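Local structure of SusD homolog (Bacteroides thetaiotaomicron, 3SGH) at residues Q175-D180 and D225-T230; N26-P31 and Q314-A319; N19-M24 and Q168-V173; I157-A162 and K183-A188. The protein probably binds glycans at the cell surface, as an outer-membrane lipoprotein of the SusD family that would hand them to a partner transporter. One frame throughout, in Å; residues are numbered along the deposited sequence. Where two conformers were deposited one is given.

Contact 1. Residues Q175-D180 and D225-T230; sequences QFYKGD and DSSYDT
Tyr-177, Thr-230 and Gln-175 each give a hydrogen bond between loop 175-180 and residues 225-230, which carry strand 227-229. Two run from hydroxyl to backbone carbonyl. Tyr-177 OH donates to Asp-225 O at 2.6 Å, nearly in line with the carbonyl bond, and Thr-230 OG1 donates to Gln-175 O at 2.6 Å, in the carbonyl plane and on a lone pair. A bend at chi2 (-94°) turns the Gln-175 amide toward Asp-229, and NE2 reaches Asp-229 OD1 at 2.9 Å, fairly straight at 161° but from above the carboxylate plane. That oxygen also accepts from the backbone N of Gly-233. A water donates to Phe-176 O and Ser-226 O and accepts from Tyr-228 N.

Van der Waals contact centres on the Phe-176 ring, whose CE1 lies 3.6 Å from Asp-229 CA while CD1 approaches Tyr-228 O at 3.2 Å and Ser-227 OG. Gln-175 CG rests over one ring face, near the rim. Tyr-177 OH also touches Ser-227 CB, and the Tyr-177 ring meets Trp-184 edge-to-face.

Side-chain donors of both segments thus tie the loop to the strand and the residues flanking it, mostly by engaging backbone carbonyls, thereby satisfied in a mostly buried setting.

Contact 2. Residues N26-P31 and Q314-A319; sequences NVYACP and QPVMYA
With CG beside its backbone N (chi1 -70°) and the chain extended beyond, Gln-314 carries its amide across to the end of the short helix 26-29, while Val-316, with CG1 anti to the backbone N, presents both methyls to Tyr-28. Strand 314-317 pairs antiparallel with strand 227-229, and a classic beta bulge sets Val-316 and Met-317 both opposite Ser-227. The contact thus packs one face of the two-stranded antiparallel sheet against the end of a short, weakly bonded helix.

The apolar part is compact. Val-316 CG2 lies 3.6 Å from Tyr-28 CB, and CG1 is 3.7 Å from the same atom. Ala-29 CB points at the strand and sits 3.9 Å from both Val-316 CG2 and Gln-314 CB. Farther out, the Tyr-28 ring meets Phe-176 edge-to-face, and its hydroxyl bonds Thr-108.

The polar part gathers where Cys-30 leaves the helix with positive phi. Gln-314 NE2 makes a weak, bent hydrogen bond to Cys-30 O (3.2 Å, 143°) and lies 2.8 Å from Ala-29 O. Its OE1 accepts from the backbone N of Gly-239, so both ends of the amide are engaged, which probably fixes its rotation. Ala-29 O accepts from Asn-40 ND2. A water lies between the two backbones, 3.1 Å from Ala-29 O and 2.8 Å from Pro-315 O.

Contact 3. Residues N19-M24 and Q168-V173; sequences NLLSTM and QDLAVV
Val-173 faces helix 17-24 with its whole isopropyl group, and its carbons meet Ser-22, Asn-19 and Leu-21 in turn. CB lies 3.8 Å from Ser-22 OG, a contact of a methine with a hydroxyl oxygen. From CB the side chain divides. CG1, set beside the backbone N and anti to the carbonyl carbon (chi1 -60°), approaches two polar groups: Asn-19 OD1 is 4.0 Å away and Ser-22 OG 4.1 Å. The Asn-19 side chain comes across the valine at about a right angle, and this end of the contact belongs to the more exposed side. The other methyl, CG2, goes toward the buried side and finds Leu-21 CD1 at 4.4 Å, a loose apolar touch.

Asn-19 and Ser-22 are one turn apart on helix 17-24, so they bracket the valine from a single helical face, with Leu-21 beside them. The opposing residues form a short, weakly bonded helix, about 168-171; Val-173 N bonds back to Leu-170 O. The contact therefore joins two small helices from distant parts of the chain in the alpha-alpha superhelical fold of this SusD-like protein, and both lean on the long helix 100-120, where Met-104 touches Leu-21 and Leu-170 alike.

Leu-21 and Leu-170 meet methyl to methyl, with CD1 4.0 Å from CD1 and the side chains crossing at about a right angle. No direct hydrogen bond spans the two segments. Instead, a water sits 2.8 Å from Ser-22 OG and 2.7 Å from Val-173 O.

Contact 4. Residues I157-A162 and K183-A188; sequences ILKSAA and KWLKFA
Helical segments 157-162 and 183-188 run roughly antiparallel, their N-to-C directions 154° apart and their axes 9.1 Å from each other at closest approach. The backbones come nearest at Leu-158 and Leu-185, whose CA atoms are 5.9 Å apart.

These two leucines carry most of the contact, and no hydrogen bond crosses it. Leu-185 has CG anti to its backbone N (chi1 -173°), which spreads its two methyls over the backbone and the first side-chain carbons of Lys-159. CD1 lies 3.8 Å from Lys-159 N and 4.1 Å from Leu-158 CB; CD2 lies 4.0 Å from Lys-159 CG. The lysine lends only the base of its aliphatic chain, which then extends away toward its exposed amine. Leu-158 answers from the other helix: its CD1 reaches Trp-184 CB at 4.1 Å and, more loosely, the Ala-188 methyl at 4.4 Å. Of the Trp-184 side chain it is CB that meets Leu-158, because the indole turns away from helix 140-162, and its NE1 bonds Asp-174 OD2.

Earlier along helix 140-162, Leu-151 and Ile-155 continue the packing onto Ala-188, and Ile-155 also meets Leu-185. Helix 100-120 touches both members of this antiparallel helix pair, at Ile-157 and Ala-161 on one and at Trp-184 on the other. Phe-187 faces the sheet instead, packing on Val-316 of strand 314-317.

Overall arrangement
Contacts 1 and 2 hold the same two-stranded sheet, through its neighbouring strands 227-229 and 314-317, and both are buried; contact 2 lies nearest the centre of the chain. Contact 4 is also largely buried, although a lysine edges it, whereas contact 3 is only partly buried and lies farthest out. Chemistry follows these places: polar bonding dominates contact 1, contact 2 mixes methyl packing with amide and water links, contact 3 relies on side-chain packing and one bridging water, and contact 4 has no hydrogen bond across it and rests on aliphatic packing. Trp-184 and Phe-187 connect contact 4 with contacts 1 and 2, and the salt bridge Asp-225 to Lys-186 adds a charged tie between contacts 1 and 4.

Contact 1. Residues Q175-D180 and D225-T230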
loop_
_atom_site.group_PDB
_atom_site.type_symbol
_atom_site.label_atom_id
_atom_site.label_comp_id
_atom_site.label_asym_id
_atom_site.label_seq_id
_atom_site.Cartn_x
_atom_site.Cartn_y
_atom_site.Cartn_z
ATOM N N GLN A 175 -14.353 -8.478 12.235
ATOM C CA GLN A 175 -14.977 -7.220 11.844
ATOM C C GLN A 175 -14.928 -6.908 10.348
ATOM O O GLN A 175 -15.551 -5.944 9.891
ATOM C CB GLN A 175 -14.351 -6.052 12.612
ATOM C CG GLN A 175 -12.896 -5.686 12.275
ATOM C CD GLN A 175 -11.859 -6.337 13.159
ATOM O OE1 GLN A 175 -12.040 -7.474 13.631
ATOM N NE2 GLN A 175 -10.737 -5.633 13.373
ATOM N N PHE A 176 -14.163 -7.693 9.599
ATOM C CA PHE A 176 -14.006 -7.465 8.149
ATOM C C PHE A 176 -15.161 -8.078 7.366
ATOM O O PHE A 176 -15.852 -7.374 6.594
ATOM C CB PHE A 176 -12.652 -8.035 7.701
ATOM C CG PHE A 176 -11.498 -7.442 8.471
ATOM C CD1 PHE A 176 -10.909 -6.240 8.065
ATOM C CD2 PHE A 176 -11.064 -8.032 9.632
ATOM C CE1 PHE A 176 -9.883 -5.678 8.796
ATOM C CE2 PHE A 176 -10.046 -7.462 10.380
ATOM C CZ PHE A 176 -9.442 -6.295 9.959
ATOM N N TYR A 177 -15.395 -9.360 7.606
ATOM C CA TYR A 177 -16.412 -10.123 6.877
ATOM C C TYR A 177 -17.343 -10.979 7.731
ATOM O O TYR A 177 -18.085 -11.805 7.194
ATOM C CB TYR A 177 -15.691 -11.011 5.903
ATOM C CG TYR A 177 -14.879 -10.308 4.820
ATOM C CD1 TYR A 177 -15.449 -9.332 3.997
ATOM C CD2 TYR A 177 -13.576 -10.704 4.549
ATOM C CE1 TYR A 177 -14.722 -8.740 2.958
ATOM C CE2 TYR A 177 -12.836 -10.105 3.492
ATOM C CZ TYR A 177 -13.422 -9.144 2.698
ATOM O OH TYR A 177 -12.683 -8.612 1.674
ATOM N N LYS A 178 -17.312 -10.799 9.050
ATOM C CA LYS A 178 -18.268 -11.456 9.978
ATOM C C LYS A 178 -18.290 -12.983 9.817
ATOM O O LYS A 178 -19.336 -13.647 9.969
ATOM C CB LYS A 178 -19.655 -10.863 9.769
ATOM C CG LYS A 178 -19.732 -9.343 10.004
ATOM C CD LYS A 178 -21.207 -8.828 9.888
ATOM C CE LYS A 178 -21.472 -7.490 10.682
ATOM N NZ LYS A 178 -20.638 -6.313 10.211
ATOM N N GLY A 179 -17.132 -13.538 9.490
ATOM C CA GLY A 179 -16.948 -14.986 9.368
ATOM C C GLY A 179 -17.221 -15.607 8.034
ATOM O O GLY A 179 -17.115 -16.809 7.902
ATOM N N ASP A 180 -17.577 -14.795 7.041
ATOM C CA ASP A 180 -17.859 -15.285 5.720
ATOM C C ASP A 180 -16.562 -15.692 4.997
ATOM O O ASP A 180 -15.832 -14.834 4.454
ATOM C CB ASP A 180 -18.631 -14.240 4.928
ATOM C CG ASP A 180 -19.104 -14.758 3.576
ATOM O OD1 ASP A 180 -18.551 -15.759 3.009
ATOM O OD2 ASP A 180 -20.055 -14.151 3.046
ATOM N N ASP A 225 -17.408 -6.950 -1.896
ATOM C CA ASP A 225 -16.280 -7.790 -1.580
ATOM C C ASP A 225 -15.125 -7.062 -0.860
ATOM O O ASP A 225 -14.232 -7.702 -0.271
ATOM C CB ASP A 225 -15.722 -8.404 -2.871
ATOM C CG ASP A 225 -16.705 -9.336 -3.580
ATOM O OD1 ASP A 225 -17.623 -9.852 -2.939
ATOM O OD2 ASP A 225 -16.544 -9.578 -4.818
ATOM N N SER A 226 -15.112 -5.737 -0.946
ATOM C CA SER A 226 -14.026 -4.943 -0.404
ATOM C C SER A 226 -13.900 -5.135 1.091
ATOM O O SER A 226 -14.901 -5.330 1.782
ATOM C CB SER A 226 -14.269 -3.458 -0.702
ATOM O OG SER A 226 -14.227 -3.242 -2.144
ATOM N N SER A 227 -12.673 -5.048 1.591
ATOM C CA SER A 227 -12.385 -5.216 3.010
ATOM C C SER A 227 -12.101 -3.895 3.688
ATOM O O SER A 227 -11.189 -3.132 3.244
ATOM C CB SER A 227 -11.148 -6.104 3.199
ATOM O OG SER A 227 -10.842 -6.217 4.576
ATOM N N TYR A 228 -12.841 -3.672 4.774
ATOM C CA TYR A 228 -12.638 -2.537 5.701
ATOM C C TYR A 228 -12.544 -3.012 7.176
ATOM O O TYR A 228 -13.176 -3.995 7.554
ATOM C CB TYR A 228 -13.798 -1.604 5.642
ATOM C CG TYR A 228 -13.996 -0.839 4.356
ATOM C CD1 TYR A 228 -14.693 -1.414 3.306
ATOM C CD2 TYR A 228 -13.580 0.474 4.232
ATOM C CE1 TYR A 228 -14.904 -0.716 2.111
ATOM C CE2 TYR A 228 -13.852 1.207 3.074
ATOM C CZ TYR A 228 -14.503 0.594 2.016
ATOM O OH TYR A 228 -14.759 1.279 0.853
ATOM N N ASP A 229 -11.762 -2.312 7.990
ATOM C CA ASP A 229 -11.665 -2.642 9.419
ATOM C C ASP A 229 -12.850 -1.925 10.060
ATOM O O ASP A 229 -12.758 -0.777 10.467
ATOM C CB ASP A 229 -10.308 -2.207 9.995
ATOM C CG ASP A 229 -10.063 -2.731 11.410
ATOM O OD1 ASP A 229 -11.071 -3.012 12.126
ATOM O OD2 ASP A 229 -8.890 -2.811 11.791
ATOM N N THR A 230 -13.991 -2.589 10.068
ATOM C CA THR A 230 -15.244 -1.895 10.333
ATOM C C THR A 230 -15.349 -1.307 11.737
ATOM O O THR A 230 -16.147 -0.359 11.949
ATOM C CB THR A 230 -16.493 -2.774 10.074
ATOM O OG1 THR A 230 -16.548 -3.824 11.030
ATOM C CG2 THR A 230 -16.513 -3.334 8.599
HETATM O O HOH W 1 -15.349 -5.362 4.963
#

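Contact 2. Residues N26-P31 and Q314-A319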
loop_
_atom_site.group_PDB
_atom_site.type_symbol
_atom_site.label_atom_id
_atom_site.label_comp_id
_atom_site.label_asym_id
_atom_site.label_seq_id
_atom_site.Cartn_x
_atom_site.Cartn_y
_atom_site.Cartn_z
ATOM N N ASN A 26 -4.674 -6.120 13.267
ATOM C CA ASN A 26 -4.257 -4.717 13.106
ATOM C C ASN A 26 -3.304 -4.483 11.918
ATOM O O ASN A 26 -3.193 -3.362 11.448
ATOM C CB ASN A 26 -3.620 -4.223 14.381
ATOM C CG ASN A 26 -4.669 -3.950 15.453
ATOM O OD1 ASN A 26 -5.375 -2.941 15.368
ATOM N ND2 ASN A 26 -4.843 -4.886 16.381
ATOM N N VAL A 27 -2.648 -5.522 11.391
ATOM C CA VAL A 27 -1.833 -5.309 10.196
ATOM C C VAL A 27 -2.610 -4.924 8.943
ATOM O O VAL A 27 -2.022 -4.380 8.023
ATOM C CB VAL A 27 -0.908 -6.476 9.846
ATOM C CG1 VAL A 27 0.049 -6.791 11.044
ATOM C CG2 VAL A 27 -1.697 -7.717 9.364
ATOM N N TYR A 28 -3.902 -5.221 8.874
ATOM C CA TYR A 28 -4.637 -4.995 7.635
ATOM C C TYR A 28 -4.824 -3.520 7.322
ATOM O O TYR A 28 -4.654 -3.105 6.189
ATOM C CB TYR A 28 -5.986 -5.678 7.701
ATOM C CG TYR A 28 -5.915 -7.187 7.596
ATOM C CD1 TYR A 28 -5.382 -7.792 6.470
ATOM C CD2 TYR A 28 -6.458 -8.020 8.560
ATOM C CE1 TYR A 28 -5.314 -9.178 6.315
ATOM C CE2 TYR A 28 -6.385 -9.413 8.410
ATOM C CZ TYR A 28 -5.815 -9.986 7.278
ATOM O OH TYR A 28 -5.731 -11.357 7.086
ATOM N N ALA A 29 -5.126 -2.736 8.340
ATOM C CA ALA A 29 -5.413 -1.320 8.144
ATOM C C ALA A 29 -4.666 -0.386 9.085
ATOM O O ALA A 29 -4.651 0.817 8.822
ATOM C CB ALA A 29 -6.905 -1.068 8.276
ATOM N N CYS A 30 -4.095 -0.915 10.181
ATOM C CA CYS A 30 -3.429 -0.078 11.219
ATOM C C CYS A 30 -4.295 1.083 11.728
ATOM O O CYS A 30 -3.918 2.252 11.568
ATOM C CB CYS A 30 -2.106 0.458 10.692
ATOM S SG CYS A 30 -0.865 -0.889 10.544
ATOM N N PRO A 31 -5.442 0.778 12.355
ATOM C CA PRO A 31 -6.311 1.840 12.890
ATOM C C PRO A 31 -5.814 2.623 14.123
ATOM O O PRO A 31 -6.205 3.792 14.303
ATOM C CB PRO A 31 -7.595 1.103 13.219
ATOM C CG PRO A 31 -7.156 -0.299 13.516
ATOM C CD PRO A 31 -6.028 -0.569 12.554
ATOM N N GLN A 314 -11.290 2.311 8.469
ATOM C CA GLN A 314 -10.114 2.290 7.613
ATOM C C GLN A 314 -10.181 1.139 6.610
ATOM O O GLN A 314 -10.543 0.014 6.975
ATOM C CB GLN A 314 -8.823 2.268 8.432
ATOM C CG GLN A 314 -8.630 3.632 9.130
ATOM C CD GLN A 314 -7.312 3.811 9.848
ATOM O OE1 GLN A 314 -7.223 4.680 10.719
ATOM N NE2 GLN A 314 -6.270 3.035 9.473
ATOM N N PRO A 315 -9.853 1.418 5.334
ATOM C CA PRO A 315 -9.865 0.416 4.258
ATOM C C PRO A 315 -8.665 -0.518 4.275
ATOM O O PRO A 315 -7.577 -0.145 4.752
ATOM C CB PRO A 315 -9.817 1.247 2.987
ATOM C CG PRO A 315 -9.159 2.482 3.375
ATOM C CD PRO A 315 -9.542 2.769 4.803
ATOM N N VAL A 316 -8.868 -1.738 3.787
ATOM C CA VAL A 316 -7.804 -2.714 3.650
ATOM C C VAL A 316 -7.554 -2.979 2.151
ATOM O O VAL A 316 -6.447 -2.776 1.661
ATOM C CB VAL A 316 -8.086 -4.011 4.369
ATOM C CG1 VAL A 316 -6.873 -4.993 4.160
ATOM C CG2 VAL A 316 -8.400 -3.760 5.884
HETATM N N MSE A 317 -8.578 -3.399 1.413
HETATM C CA MSE A 317 -8.373 -3.748 0.033
HETATM C C MSE A 317 -9.670 -3.621 -0.715
HETATM O O MSE A 317 -10.702 -4.132 -0.247
HETATM C CB MSE A 317 -7.861 -5.186 -0.040
HETATM C CG MSE A 317 -7.612 -5.667 -1.464
HETATM SE SE MSE A 317 -7.167 -7.618 -1.451
HETATM C CE MSE A 317 -5.474 -7.366 -0.775
ATOM N N TYR A 318 -9.632 -2.967 -1.865
ATOM C CA TYR A 318 -10.825 -2.677 -2.638
ATOM C C TYR A 318 -11.004 -3.600 -3.816
ATOM O O TYR A 318 -10.032 -4.025 -4.440
ATOM C CB TYR A 318 -10.750 -1.264 -3.197
ATOM C CG TYR A 318 -10.704 -0.120 -2.207
ATOM C CD1 TYR A 318 -11.746 0.142 -1.352
ATOM C CD2 TYR A 318 -9.604 0.679 -2.121
ATOM C CE1 TYR A 318 -11.728 1.204 -0.483
ATOM C CE2 TYR A 318 -9.596 1.780 -1.255
ATOM C CZ TYR A 318 -10.657 2.049 -0.461
ATOM O OH TYR A 318 -10.590 3.156 0.385
ATOM N N ALA A 319 -12.268 -3.866 -4.163
ATOM C CA ALA A 319 -12.574 -4.715 -5.302
ATOM C C ALA A 319 -11.919 -4.166 -6.593
ATOM O O ALA A 319 -11.485 -4.951 -7.457
ATOM C CB ALA A 319 -14.092 -4.893 -5.474
HETATM O O HOH W 2 -6.103 1.715 6.224
#

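Contact 3. Residues N19-M24 and Q168-V173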
loop_
_atom_site.group_PDB
_atom_site.type_symbol
_atom_site.label_atom_id
_atom_site.label_comp_id
_atom_site.label_asym_id
_atom_site.label_seq_id
_atom_site.Cartn_x
_atom_site.Cartn_y
_atom_site.Cartn_z
ATOM N N ASN A 19 -9.394 -15.434 19.622
ATOM C CA ASN A 19 -9.135 -14.149 20.246
ATOM C C ASN A 19 -7.717 -13.604 19.976
ATOM O O ASN A 19 -7.522 -12.385 19.950
ATOM C CB ASN A 19 -9.415 -14.203 21.753
ATOM C CG ASN A 19 -10.904 -14.462 22.086
ATOM O OD1 ASN A 19 -11.706 -14.964 21.253
ATOM N ND2 ASN A 19 -11.268 -14.155 23.317
ATOM N N LEU A 20 -6.739 -14.485 19.721
ATOM C CA LEU A 20 -5.389 -14.008 19.375
ATOM C C LEU A 20 -5.368 -13.399 17.959
ATOM O O LEU A 20 -4.496 -12.601 17.656
ATOM C CB LEU A 20 -4.362 -15.130 19.464
ATOM C CG LEU A 20 -4.210 -15.711 20.886
ATOM C CD1 LEU A 20 -3.760 -17.153 20.776
ATOM C CD2 LEU A 20 -3.282 -14.807 21.693
ATOM N N LEU A 21 -6.335 -13.768 17.106
ATOM C CA LEU A 21 -6.416 -13.173 15.768
ATOM C C LEU A 21 -6.679 -11.691 15.864
ATOM O O LEU A 21 -6.200 -10.947 15.031
ATOM C CB LEU A 21 -7.545 -13.788 14.944
ATOM C CG LEU A 21 -7.425 -15.165 14.349
ATOM C CD1 LEU A 21 -8.755 -15.393 13.624
ATOM C CD2 LEU A 21 -6.229 -15.288 13.394
ATOM N N SER A 22 -7.421 -11.244 16.875
ATOM C CA SER A 22 -7.827 -9.824 16.907
ATOM C C SER A 22 -6.648 -8.874 16.898
ATOM O O SER A 22 -6.693 -7.839 16.222
ATOM C CB SER A 22 -8.725 -9.509 18.127
ATOM O OG SER A 22 -9.920 -10.275 18.013
ATOM N N THR A 23 -5.593 -9.152 17.652
ATOM C CA THR A 23 -4.407 -8.304 17.626
ATOM C C THR A 23 -3.728 -8.361 16.271
ATOM O O THR A 23 -3.311 -7.345 15.737
ATOM C CB THR A 23 -3.354 -8.760 18.621
ATOM O OG1 THR A 23 -4.002 -9.299 19.781
ATOM C CG2 THR A 23 -2.438 -7.598 18.972
HETATM N N MSE A 24 -3.615 -9.580 15.737
HETATM C CA MSE A 24 -2.913 -9.794 14.461
HETATM C C MSE A 24 -3.581 -8.977 13.368
HETATM O O MSE A 24 -2.915 -8.423 12.477
HETATM C CB MSE A 24 -2.891 -11.278 14.047
HETATM C CG MSE A 24 -2.230 -12.194 15.050
HETATM SE SE MSE A 24 -2.262 -14.013 14.463
HETATM C CE MSE A 24 -0.996 -13.789 13.057
ATOM N N GLN A 168 -18.840 -19.921 12.246
ATOM C CA GLN A 168 -19.305 -19.330 13.495
ATOM C C GLN A 168 -18.149 -19.005 14.452
ATOM O O GLN A 168 -18.245 -18.022 15.176
ATOM C CB GLN A 168 -20.343 -20.219 14.182
ATOM C CG GLN A 168 -21.611 -20.497 13.348
ATOM C CD GLN A 168 -22.294 -19.248 12.935
ATOM O OE1 GLN A 168 -22.784 -18.470 13.771
ATOM N NE2 GLN A 168 -22.236 -18.961 11.609
ATOM N N ASP A 169 -17.060 -19.780 14.425
ATOM C CA ASP A 169 -15.859 -19.439 15.253
ATOM C C ASP A 169 -15.258 -18.090 14.836
ATOM O O ASP A 169 -14.930 -17.216 15.651
ATOM C CB ASP A 169 -14.738 -20.468 15.024
ATOM C CG ASP A 169 -15.069 -21.831 15.584
ATOM O OD1 ASP A 169 -15.982 -21.912 16.424
ATOM O OD2 ASP A 169 -14.400 -22.821 15.168
ATOM N N LEU A 170 -15.130 -17.935 13.532
ATOM C CA LEU A 170 -14.502 -16.763 12.962
ATOM C C LEU A 170 -15.440 -15.537 13.138
ATOM O O LEU A 170 -14.970 -14.429 13.387
ATOM C CB LEU A 170 -14.145 -17.048 11.516
ATOM C CG LEU A 170 -13.445 -15.871 10.807
ATOM C CD1 LEU A 170 -12.174 -15.421 11.537
ATOM C CD2 LEU A 170 -13.164 -16.243 9.388
ATOM N N ALA A 171 -16.762 -15.745 13.075
ATOM C CA ALA A 171 -17.741 -14.620 13.185
ATOM C C ALA A 171 -17.599 -13.770 14.480
ATOM O O ALA A 171 -17.801 -12.549 14.495
ATOM C CB ALA A 171 -19.171 -15.137 13.039
ATOM N N VAL A 172 -17.242 -14.428 15.552
ATOM C CA VAL A 172 -17.152 -13.801 16.873
ATOM C C VAL A 172 -16.155 -12.653 16.888
ATOM O O VAL A 172 -16.346 -11.695 17.650
ATOM C CB VAL A 172 -16.753 -14.826 17.964
ATOM C CG1 VAL A 172 -16.608 -14.130 19.341
ATOM C CG2 VAL A 172 -17.785 -15.920 18.073
ATOM N N VAL A 173 -15.104 -12.734 16.058
ATOM C CA VAL A 173 -14.003 -11.776 16.117
ATOM C C VAL A 173 -13.723 -11.005 14.794
ATOM O O VAL A 173 -12.894 -10.071 14.756
ATOM C CB VAL A 173 -12.674 -12.467 16.524
ATOM C CG1 VAL A 173 -12.824 -13.118 17.927
ATOM C CG2 VAL A 173 -12.208 -13.423 15.481
HETATM O O HOH W 3 -11.294 -8.526 16.353
#

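Contact 4. Residues I157-A162 and K183-A188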
loop_
_atom_site.group_PDB
_atom_site.type_symbol
_atom_site.label_atom_id
_atom_site.label_comp_id
_atom_site.label_asym_id
_atom_site.label_seq_id
_atom_site.Cartn_x
_atom_site.Cartn_y
_atom_site.Cartn_z
ATOM N N ILE A 157 -7.838 -24.252 2.893
ATOM C CA ILE A 157 -8.708 -24.348 4.076
ATOM C C ILE A 157 -9.946 -23.499 3.953
ATOM O O ILE A 157 -11.040 -23.970 4.229
ATOM C CB ILE A 157 -7.968 -23.919 5.363
ATOM C CG1 ILE A 157 -6.882 -24.933 5.660
ATOM C CG2 ILE A 157 -8.947 -23.888 6.559
ATOM C CD1 ILE A 157 -5.908 -24.482 6.696
ATOM N N LEU A 158 -9.764 -22.242 3.552
ATOM C CA LEU A 158 -10.894 -21.311 3.419
ATOM C C LEU A 158 -11.893 -21.782 2.332
ATOM O O LEU A 158 -13.103 -21.617 2.502
ATOM C CB LEU A 158 -10.418 -19.901 3.100
ATOM C CG LEU A 158 -9.635 -19.190 4.214
ATOM C CD1 LEU A 158 -8.940 -17.920 3.693
ATOM C CD2 LEU A 158 -10.586 -18.920 5.442
ATOM N N LYS A 159 -11.382 -22.368 1.242
ATOM C CA LYS A 159 -12.234 -22.805 0.127
ATOM C C LYS A 159 -13.179 -23.905 0.563
ATOM O O LYS A 159 -14.359 -23.883 0.216
ATOM C CB LYS A 159 -11.398 -23.280 -1.071
ATOM C CG LYS A 159 -12.212 -23.588 -2.316
ATOM C CD LYS A 159 -11.347 -24.022 -3.531
ATOM C CE LYS A 159 -12.207 -24.713 -4.641
ATOM N NZ LYS A 159 -11.319 -25.688 -5.421
ATOM N N SER A 160 -12.662 -24.853 1.320
ATOM C CA SER A 160 -13.495 -25.881 1.878
ATOM C C SER A 160 -14.493 -25.331 2.899
ATOM O O SER A 160 -15.710 -25.650 2.859
ATOM C CB SER A 160 -12.598 -26.935 2.540
ATOM O OG SER A 160 -13.416 -27.905 3.135
ATOM N N ALA A 161 -13.990 -24.520 3.822
ATOM C CA ALA A 161 -14.815 -23.922 4.858
ATOM C C ALA A 161 -16.005 -23.132 4.254
ATOM O O ALA A 161 -17.125 -23.191 4.773
ATOM C CB ALA A 161 -13.934 -23.012 5.767
ATOM N N ALA A 162 -15.767 -22.418 3.161
ATOM C CA ALA A 162 -16.775 -21.548 2.551
ATOM C C ALA A 162 -18.047 -22.327 2.090
ATOM O O ALA A 162 -19.168 -21.764 2.071
ATOM C CB ALA A 162 -16.162 -20.775 1.362
ATOM N N LYS A 183 -15.835 -14.554 1.373
ATOM C CA LYS A 183 -15.254 -13.193 1.233
ATOM C C LYS A 183 -13.757 -13.253 1.521
ATOM O O LYS A 183 -12.942 -12.683 0.777
ATOM C CB LYS A 183 -15.889 -12.196 2.174
ATOM C CG LYS A 183 -17.324 -11.854 1.916
ATOM C CD LYS A 183 -17.521 -10.937 0.723
ATOM C CE LYS A 183 -19.033 -10.531 0.499
ATOM N NZ LYS A 183 -19.592 -9.614 1.545
ATOM N N TRP A 184 -13.388 -13.985 2.565
ATOM C CA TRP A 184 -11.966 -14.158 2.822
ATOM C C TRP A 184 -11.234 -14.879 1.681
ATOM O O TRP A 184 -10.056 -14.615 1.410
ATOM C CB TRP A 184 -11.694 -14.864 4.131
ATOM C CG TRP A 184 -11.853 -14.005 5.332
ATOM C CD1 TRP A 184 -12.835 -14.086 6.256
ATOM C CD2 TRP A 184 -11.004 -12.922 5.733
ATOM N NE1 TRP A 184 -12.650 -13.136 7.238
ATOM C CE2 TRP A 184 -11.538 -12.396 6.931
ATOM C CE3 TRP A 184 -9.836 -12.357 5.202
ATOM C CZ2 TRP A 184 -10.950 -11.337 7.604
ATOM C CZ3 TRP A 184 -9.266 -11.284 5.868
ATOM C CH2 TRP A 184 -9.827 -10.794 7.058
ATOM N N LEU A 185 -11.921 -15.779 0.995
ATOM C CA LEU A 185 -11.263 -16.527 -0.094
ATOM C C LEU A 185 -10.942 -15.589 -1.245
ATOM O O LEU A 185 -9.871 -15.672 -1.822
ATOM C CB LEU A 185 -12.158 -17.687 -0.554
ATOM C CG LEU A 185 -11.533 -18.659 -1.570
ATOM C CD1 LEU A 185 -10.375 -19.423 -0.981
ATOM C CD2 LEU A 185 -12.644 -19.644 -2.110
ATOM N N LYS A 186 -11.878 -14.716 -1.598
ATOM C CA LYS A 186 -11.652 -13.705 -2.619
ATOM C C LYS A 186 -10.541 -12.764 -2.195
ATOM O O LYS A 186 -9.677 -12.424 -3.004
ATOM C CB LYS A 186 -12.953 -12.932 -2.946
ATOM C CG LYS A 186 -13.947 -13.762 -3.738
ATOM C CD LYS A 186 -15.240 -12.985 -4.048
ATOM C CE LYS A 186 -16.078 -12.875 -2.771
ATOM N NZ LYS A 186 -17.569 -12.769 -2.935
ATOM N N PHE A 187 -10.561 -12.368 -0.915
ATOM C CA PHE A 187 -9.488 -11.510 -0.344
ATOM C C PHE A 187 -8.134 -12.197 -0.519
ATOM O O PHE A 187 -7.147 -11.594 -1.029
ATOM C CB PHE A 187 -9.762 -11.215 1.131
ATOM C CG PHE A 187 -8.728 -10.345 1.787
ATOM C CD1 PHE A 187 -7.574 -10.916 2.322
ATOM C CD2 PHE A 187 -8.964 -8.987 1.975
ATOM C CE1 PHE A 187 -6.586 -10.115 2.964
ATOM C CE2 PHE A 187 -8.003 -8.173 2.604
ATOM C CZ PHE A 187 -6.799 -8.751 3.111
ATOM N N ALA A 188 -8.082 -13.465 -0.143
ATOM C CA ALA A 188 -6.838 -14.215 -0.199
ATOM C C ALA A 188 -6.304 -14.355 -1.643
ATOM O O ALA A 188 -5.103 -14.207 -1.881
ATOM C CB ALA A 188 -6.982 -15.574 0.475
#